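Local coordinates for 4-hydroxybenzoyl-CoA thioesterase (Staphylococcus aureus, PDB 6FDG), which probably hydrolyses acyl-CoA thioesters, consistent with a role as the DHNA-CoA thioesterase of the vitamin K2 pathway, at residues 73-79 with 91-97; 80-85 with 130-134. All blocks are in the same frame, centred on the assembly; numbering follows the deposited sequence.

Contact 1: residues 73-79 with 91-97; sequences KVKVKTW and KYEIFNE
The antiparallel hairpin of strands 73-83 and 88-95 supplies two neighbouring strands of the curved hotdog sheet, and W79 and K91 meet at a hydrogen-bonded pair within it. Six backbone bonds join K75 to F95, K77 to E93 and W79 to K91, with F95 N to K75 O at 2.8 Å and an N-H...O angle of 171°. The indole of W79 swings over the partner strand because its CG sits between the backbone N and the carbonyl carbon (chi1 64°). K91 CB then lies over one face, 3.9 Å from the centroid of the six-membered ring, a CH-pi contact, while E93 OE2 comes to the ring edge, 3.8 Å from W79 CH2. Extended K77 runs beside E93, and a water bridges their charged ends, weakly on the glutamate side. Lysine and glutamate suit this partly exposed face: their methylenes pack on W79 and F95 while their charged ends reach beyond. V74, V76, T78, Y92 and I94 fill the other face, against helix 26-41; V76 CG2 touches I94 CG1 at 4.1 Å, and T78 OG1 lies 3.5 Å from Y92 CD2. The buried Y92 hydroxyl is hydrogen-bonded to T107 and R34. Beyond the last bridge, K73 N donates to the anti lone pair of E97 OE2 at 3.0 Å. Such a two-faced hairpin, largely apolar toward the long helix that the sheet wraps, is characteristic of the hotdog fold.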
loop_
_atom_site.group_PDB
_atom_site.type_symbol
_atom_site.label_atom_id
_atom_site.label_comp_id
_atom_site.label_asym_id
_atom_site.label_seq_id
_atom_site.Cartn_x
_atom_site.Cartn_y
_atom_site.Cartn_z
ATOM N N LYS A 73 14.287 2.262 13.193
ATOM C CA LYS A 73 13.727 1.169 13.995
ATOM C C LYS A 73 12.919 1.791 15.076
ATOM O O LYS A 73 13.367 2.694 15.863
ATOM C CB LYS A 73 14.886 0.447 14.682
ATOM C CG LYS A 73 15.746 -0.052 13.583
ATOM C CD LYS A 73 17.008 -0.764 14.056
ATOM C CE LYS A 73 16.844 -2.260 13.892
ATOM N NZ LYS A 73 17.364 -2.661 12.568
ATOM N N VAL A 74 11.632 1.535 15.140
ATOM C CA VAL A 74 10.733 2.091 16.147
ATOM C C VAL A 74 10.211 1.048 17.124
ATOM O O VAL A 74 10.273 -0.172 16.826
ATOM C CB VAL A 74 9.541 2.824 15.478
ATOM C CG1 VAL A 74 9.925 3.905 14.521
ATOM C CG2 VAL A 74 8.558 1.842 14.811
ATOM N N LYS A 75 9.705 1.502 18.275
ATOM C CA LYS A 75 9.085 0.611 19.225
ATOM C C LYS A 75 7.702 1.103 19.451
ATOM O O LYS A 75 7.424 2.283 19.625
ATOM C CB LYS A 75 9.856 0.623 20.560
ATOM C CG LYS A 75 11.282 0.036 20.394
ATOM C CD LYS A 75 12.147 0.110 21.649
ATOM C CE LYS A 75 13.566 -0.285 21.188
ATOM N NZ LYS A 75 13.582 -1.582 20.395
ATOM N N VAL A 76 6.726 0.182 19.340
ATOM C CA VAL A 76 5.297 0.469 19.494
ATOM C C VAL A 76 4.801 -0.112 20.801
ATOM O O VAL A 76 4.939 -1.325 20.959
ATOM C CB VAL A 76 4.431 -0.008 18.317
ATOM C CG1 VAL A 76 3.035 0.501 18.551
ATOM C CG2 VAL A 76 5.016 0.422 17.001
ATOM N N LYS A 77 4.311 0.680 21.696
ATOM C CA LYS A 77 3.736 0.286 22.993
ATOM C C LYS A 77 2.236 0.195 22.758
ATOM O O LYS A 77 1.627 1.181 22.327
ATOM C CB LYS A 77 4.093 1.285 24.089
ATOM C CG LYS A 77 3.498 0.956 25.445
ATOM C CD LYS A 77 3.999 2.000 26.469
ATOM C CE LYS A 77 3.561 1.655 27.865
ATOM N NZ LYS A 77 4.064 2.714 28.828
ATOM N N THR A 78 1.609 -0.938 23.093
ATOM C CA THR A 78 0.182 -1.237 22.915
ATOM C C THR A 78 -0.471 -1.635 24.166
ATOM O O THR A 78 0.116 -2.498 24.861
ATOM C CB THR A 78 0.023 -2.339 21.888
ATOM O OG1 THR A 78 0.662 -2.038 20.679
ATOM C CG2 THR A 78 -1.476 -2.588 21.581
ATOM N N TRP A 79 -1.635 -1.148 24.438
ATOM C CA TRP A 79 -2.429 -1.640 25.605
ATOM C C TRP A 79 -3.899 -1.496 25.278
ATOM O O TRP A 79 -4.302 -0.883 24.252
ATOM C CB TRP A 79 -2.149 -0.870 26.916
ATOM C CG TRP A 79 -2.487 0.521 26.947
ATOM C CD1 TRP A 79 -3.609 1.065 27.529
ATOM C CD2 TRP A 79 -1.718 1.650 26.501
ATOM N NE1 TRP A 79 -3.595 2.437 27.424
ATOM C CE2 TRP A 79 -2.444 2.799 26.800
ATOM C CE3 TRP A 79 -0.485 1.778 25.816
ATOM C CZ2 TRP A 79 -1.922 4.119 26.537
ATOM C CZ3 TRP A 79 -0.071 3.023 25.510
ATOM C CH2 TRP A 79 -0.767 4.124 25.870
ATOM N N LYS A 91 -4.892 1.401 22.609
ATOM C CA LYS A 91 -4.099 2.629 22.478
ATOM C C LYS A 91 -2.676 2.250 22.221
ATOM O O LYS A 91 -2.154 1.190 22.600
ATOM C CB LYS A 91 -4.220 3.505 23.747
ATOM C CG LYS A 91 -5.520 4.285 23.768
ATOM C CD LYS A 91 -5.711 5.149 25.008
ATOM C CE LYS A 91 -4.681 6.236 25.021
ATOM N NZ LYS A 91 -5.358 7.439 25.721
ATOM N N TYR A 92 -1.994 3.194 21.536
ATOM C CA TYR A 92 -0.627 3.006 21.103
ATOM C C TYR A 92 0.238 4.228 21.314
ATOM O O TYR A 92 -0.225 5.391 21.249
ATOM C CB TYR A 92 -0.545 2.786 19.579
ATOM C CG TYR A 92 -1.525 1.706 19.105
ATOM C CD1 TYR A 92 -2.841 2.094 18.741
ATOM C CD2 TYR A 92 -1.155 0.412 18.950
ATOM C CE1 TYR A 92 -3.783 1.138 18.356
ATOM C CE2 TYR A 92 -2.098 -0.561 18.511
ATOM C CZ TYR A 92 -3.368 -0.160 18.169
ATOM O OH TYR A 92 -4.302 -1.132 17.684
ATOM N N GLU A 93 1.506 3.968 21.531
ATOM C CA GLU A 93 2.580 5.033 21.505
ATOM C C GLU A 93 3.687 4.502 20.658
ATOM O O GLU A 93 4.103 3.354 20.816
ATOM C CB GLU A 93 3.121 5.316 22.941
ATOM C CG GLU A 93 2.137 5.970 23.819
ATOM C CD GLU A 93 2.579 6.151 25.294
ATOM O OE1 GLU A 93 3.467 5.435 25.703
ATOM O OE2 GLU A 93 1.859 6.913 25.924
ATOM N N ILE A 94 4.235 5.331 19.763
ATOM C CA ILE A 94 5.374 4.946 18.949
ATOM C C ILE A 94 6.597 5.799 19.326
ATOM O O ILE A 94 6.498 7.049 19.370
ATOM C CB ILE A 94 5.159 5.134 17.465
ATOM C CG1 ILE A 94 3.886 4.350 17.006
ATOM C CG2 ILE A 94 6.380 4.726 16.687
ATOM C CD1 ILE A 94 3.620 4.466 15.538
ATOM N N PHE A 95 7.671 5.103 19.704
ATOM C CA PHE A 95 8.965 5.777 20.027
ATOM C C PHE A 95 9.885 5.536 18.921
ATOM O O PHE A 95 10.082 4.452 18.355
ATOM C CB PHE A 95 9.459 5.185 21.366
ATOM C CG PHE A 95 8.543 5.415 22.526
ATOM C CD1 PHE A 95 8.613 6.591 23.324
ATOM C CD2 PHE A 95 7.534 4.485 22.838
ATOM C CE1 PHE A 95 7.711 6.862 24.364
ATOM C CE2 PHE A 95 6.652 4.757 23.887
ATOM C CZ PHE A 95 6.721 5.909 24.643
ATOM N N ASN A 96 10.646 6.628 18.609
ATOM C CA ASN A 96 11.686 6.542 17.616
ATOM C C ASN A 96 12.967 5.947 18.203
ATOM O O ASN A 96 13.046 5.660 19.358
ATOM C CB ASN A 96 11.803 7.855 16.853
ATOM C CG ASN A 96 12.536 8.965 17.605
ATOM O OD1 ASN A 96 13.047 8.692 18.709
ATOM N ND2 ASN A 96 12.354 10.172 17.167
ATOM N N GLU A 97 14.020 5.890 17.354
ATOM C CA GLU A 97 15.289 5.237 17.745
ATOM C C GLU A 97 16.025 6.029 18.855
ATOM O O GLU A 97 16.803 5.487 19.725
ATOM C CB GLU A 97 16.164 5.177 16.457
ATOM C CG GLU A 97 16.574 3.831 16.137
ATOM C CD GLU A 97 17.443 3.799 14.905
ATOM O OE1 GLU A 97 18.661 4.076 14.982
ATOM O OE2 GLU A 97 16.927 3.449 13.844
HETATM O O HOH W 1 2.208 5.255 28.372
#

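Contact 2: residues 80-85 with 130-134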
loop_
_atom_site.group_PDB
_atom_site.type_symbol
_atom_site.label_atom_id
_atom_site.label_comp_id
_atom_site.label_asym_id
_atom_site.label_seq_id
_atom_site.Cartn_x
_atom_site.Cartn_y
_atom_site.Cartn_z
ATOM N N VAL A 80 -4.750 -2.213 25.997
ATOM C CA VAL A 80 -6.200 -2.157 25.842
ATOM C C VAL A 80 -6.743 -1.133 26.814
ATOM O O VAL A 80 -6.784 -1.356 28.056
ATOM C CB VAL A 80 -6.810 -3.541 26.013
ATOM C CG1 VAL A 80 -8.344 -3.367 25.928
ATOM C CG2 VAL A 80 -6.275 -4.503 24.980
ATOM N N GLU A 81 -7.162 0.039 26.352
ATOM C CA GLU A 81 -7.711 1.094 27.200
ATOM C C GLU A 81 -9.045 0.713 27.712
ATOM O O GLU A 81 -9.404 1.046 28.856
ATOM C CB GLU A 81 -7.760 2.378 26.390
ATOM C CG GLU A 81 -8.217 3.607 27.165
ATOM C CD GLU A 81 -7.357 3.988 28.313
ATOM O OE1 GLU A 81 -6.115 3.649 28.402
ATOM O OE2 GLU A 81 -7.883 4.842 29.111
ATOM N N LYS A 82 -9.872 0.069 26.878
ATOM C CA LYS A 82 -11.233 -0.301 27.287
ATOM C C LYS A 82 -11.586 -1.651 26.657
ATOM O O LYS A 82 -11.465 -1.815 25.431
ATOM C CB LYS A 82 -12.261 0.715 26.815
ATOM C CG LYS A 82 -11.989 2.223 27.136
ATOM C CD LYS A 82 -12.684 3.233 26.210
ATOM C CE LYS A 82 -12.566 4.638 26.817
ATOM N NZ LYS A 82 -13.896 5.348 26.800
ATOM N N TYR A 83 -12.061 -2.610 27.444
ATOM C CA TYR A 83 -12.559 -3.866 26.958
ATOM C C TYR A 83 -13.975 -4.041 27.308
ATOM O O TYR A 83 -14.362 -3.834 28.507
ATOM C CB TYR A 83 -11.731 -5.032 27.541
ATOM C CG TYR A 83 -12.408 -6.340 27.301
ATOM C CD1 TYR A 83 -12.449 -6.879 26.003
ATOM C CD2 TYR A 83 -13.044 -7.090 28.292
ATOM C CE1 TYR A 83 -13.120 -8.038 25.732
ATOM C CE2 TYR A 83 -13.720 -8.269 28.011
ATOM C CZ TYR A 83 -13.757 -8.722 26.731
ATOM O OH TYR A 83 -14.393 -9.881 26.350
ATOM N N SER A 84 -14.833 -4.438 26.395
ATOM C CA SER A 84 -16.156 -4.956 26.674
ATOM C C SER A 84 -16.323 -6.148 25.726
ATOM O O SER A 84 -15.567 -6.377 24.781
ATOM C CB SER A 84 -17.245 -3.992 26.455
ATOM O OG SER A 84 -17.563 -3.808 25.093
ATOM N N ARG A 85 -17.351 -6.980 26.039
ATOM C CA ARG A 85 -17.539 -8.183 25.192
ATOM C C ARG A 85 -17.964 -7.812 23.754
ATOM O O ARG A 85 -17.801 -8.696 22.884
ATOM C CB ARG A 85 -18.713 -8.985 25.785
ATOM C CG ARG A 85 -18.622 -9.378 27.261
ATOM C CD ARG A 85 -19.999 -9.492 27.972
ATOM N NE ARG A 85 -20.013 -10.130 29.202
ATOM C CZ ARG A 85 -19.752 -9.572 30.377
ATOM N NH1 ARG A 85 -19.435 -8.296 30.516
ATOM N NH2 ARG A 85 -19.751 -10.344 31.451
ATOM N N HIS A 130 -12.124 -13.837 26.355
ATOM C CA HIS A 130 -12.834 -13.042 27.309
ATOM C C HIS A 130 -12.297 -13.066 28.721
ATOM O O HIS A 130 -12.197 -12.035 29.388
ATOM C CB HIS A 130 -14.375 -13.422 27.322
ATOM C CG HIS A 130 -15.120 -12.751 28.372
ATOM N ND1 HIS A 130 -15.432 -11.456 28.362
ATOM C CD2 HIS A 130 -15.635 -13.260 29.546
ATOM C CE1 HIS A 130 -16.153 -11.138 29.438
ATOM N NE2 HIS A 130 -16.274 -12.238 30.175
ATOM N N GLU A 131 -11.934 -14.280 29.150
ATOM C CA GLU A 131 -11.452 -14.357 30.567
ATOM C C GLU A 131 -10.152 -13.547 30.618
ATOM O O GLU A 131 -10.008 -12.861 31.632
ATOM C CB GLU A 131 -11.239 -15.833 30.912
ATOM C CG GLU A 131 -10.404 -16.122 32.189
ATOM C CD GLU A 131 -10.107 -17.631 32.364
ATOM O OE1 GLU A 131 -9.598 -18.299 31.427
ATOM O OE2 GLU A 131 -10.401 -18.172 33.452
ATOM N N ALA A 132 -9.276 -13.709 29.629
ATOM C CA ALA A 132 -7.951 -13.008 29.639
ATOM C C ALA A 132 -8.114 -11.484 29.544
ATOM O O ALA A 132 -7.572 -10.735 30.386
ATOM C CB ALA A 132 -7.070 -13.532 28.620
ATOM N N TYR A 133 -9.039 -11.055 28.634
ATOM C CA TYR A 133 -9.245 -9.610 28.531
ATOM C C TYR A 133 -9.869 -8.980 29.725
ATOM O O TYR A 133 -9.636 -7.849 30.096
ATOM C CB TYR A 133 -10.050 -9.281 27.187
ATOM C CG TYR A 133 -9.174 -9.205 25.943
ATOM C CD1 TYR A 133 -8.537 -10.256 25.414
ATOM C CD2 TYR A 133 -8.998 -7.993 25.332
ATOM C CE1 TYR A 133 -7.733 -10.175 24.282
ATOM C CE2 TYR A 133 -8.213 -7.882 24.169
ATOM C CZ TYR A 133 -7.552 -8.914 23.724
ATOM O OH TYR A 133 -6.729 -8.850 22.579
ATOM N N SER A 134 -10.799 -9.721 30.372
ATOM C CA SER A 134 -11.479 -9.265 31.525
ATOM C C SER A 134 -10.461 -9.202 32.725
ATOM O O SER A 134 -10.536 -8.204 33.464
ATOM C CB SER A 134 -12.631 -10.218 31.968
ATOM O OG SER A 134 -13.692 -10.096 31.036
#
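Y83 lays one face of its ring on Y133, whose CB stands 3.5 Å from the ring centroid and only 7° off the normal, a CH-pi contact. The two aromatic planes meet at 48°, neither stacked nor edge-to-face. A chi1 of 167°, which sets CG opposite the backbone N, sends the Y83 ring toward helix 127-141, and its hydroxyl meets H130 in the plane of the imidazole: Y83 OH and H130 ND1 share a hydrogen bond of 2.8 Å, which, with the packing of Y133 CB, helps to hold the Y83 ring in this orientation. Tyrosine suits the place because its face packs on Y133 while its hydroxyl reaches H130, three residues earlier on the same helix. S134 OG comes within 3.5 Å of Y83 CE2 and bonds back to H130 O at 3.0 Å, above the carbonyl plane, while S134 N approaches that oxygen from the opposite face. Beyond H130, the extended R85 chain brings its CG to 3.7 Å from H130 CE1, and H130 CE1 lies over one face of the R85 guanidinium. V80 CG2 packs on Y133 CE2 at 4.0 Å. I38 and L41 of helix 26-41 also cover Y133, whose hydroxyl bonds Y90. The whole is an aromatic cluster of Y83, H130 and Y133, joining helix 127-141 to the end of a hotdog sheet strand.

Contacts 1 and 2 follow one another on strand 73-83, their centres about 21 Å apart and on opposite sides of the chain's centre. The 73-79 part pairs within the sheet; after the corner at E81, part of a classic beta bulge with K82 opposite V89, the chain runs on to meet helix 127-141. E81 joins the two directly: its CG lies 3.6 Å from K91 CD, and its OE1 accepts a hydrogen bond from W79 NE1. Helix 26-41 is a second common element: its A33 meets V76 and T78 of contact 1, and its Y37 meets V80 and Y133 of contact 2. Together they connect the sheet, its central helix and helix 127-141.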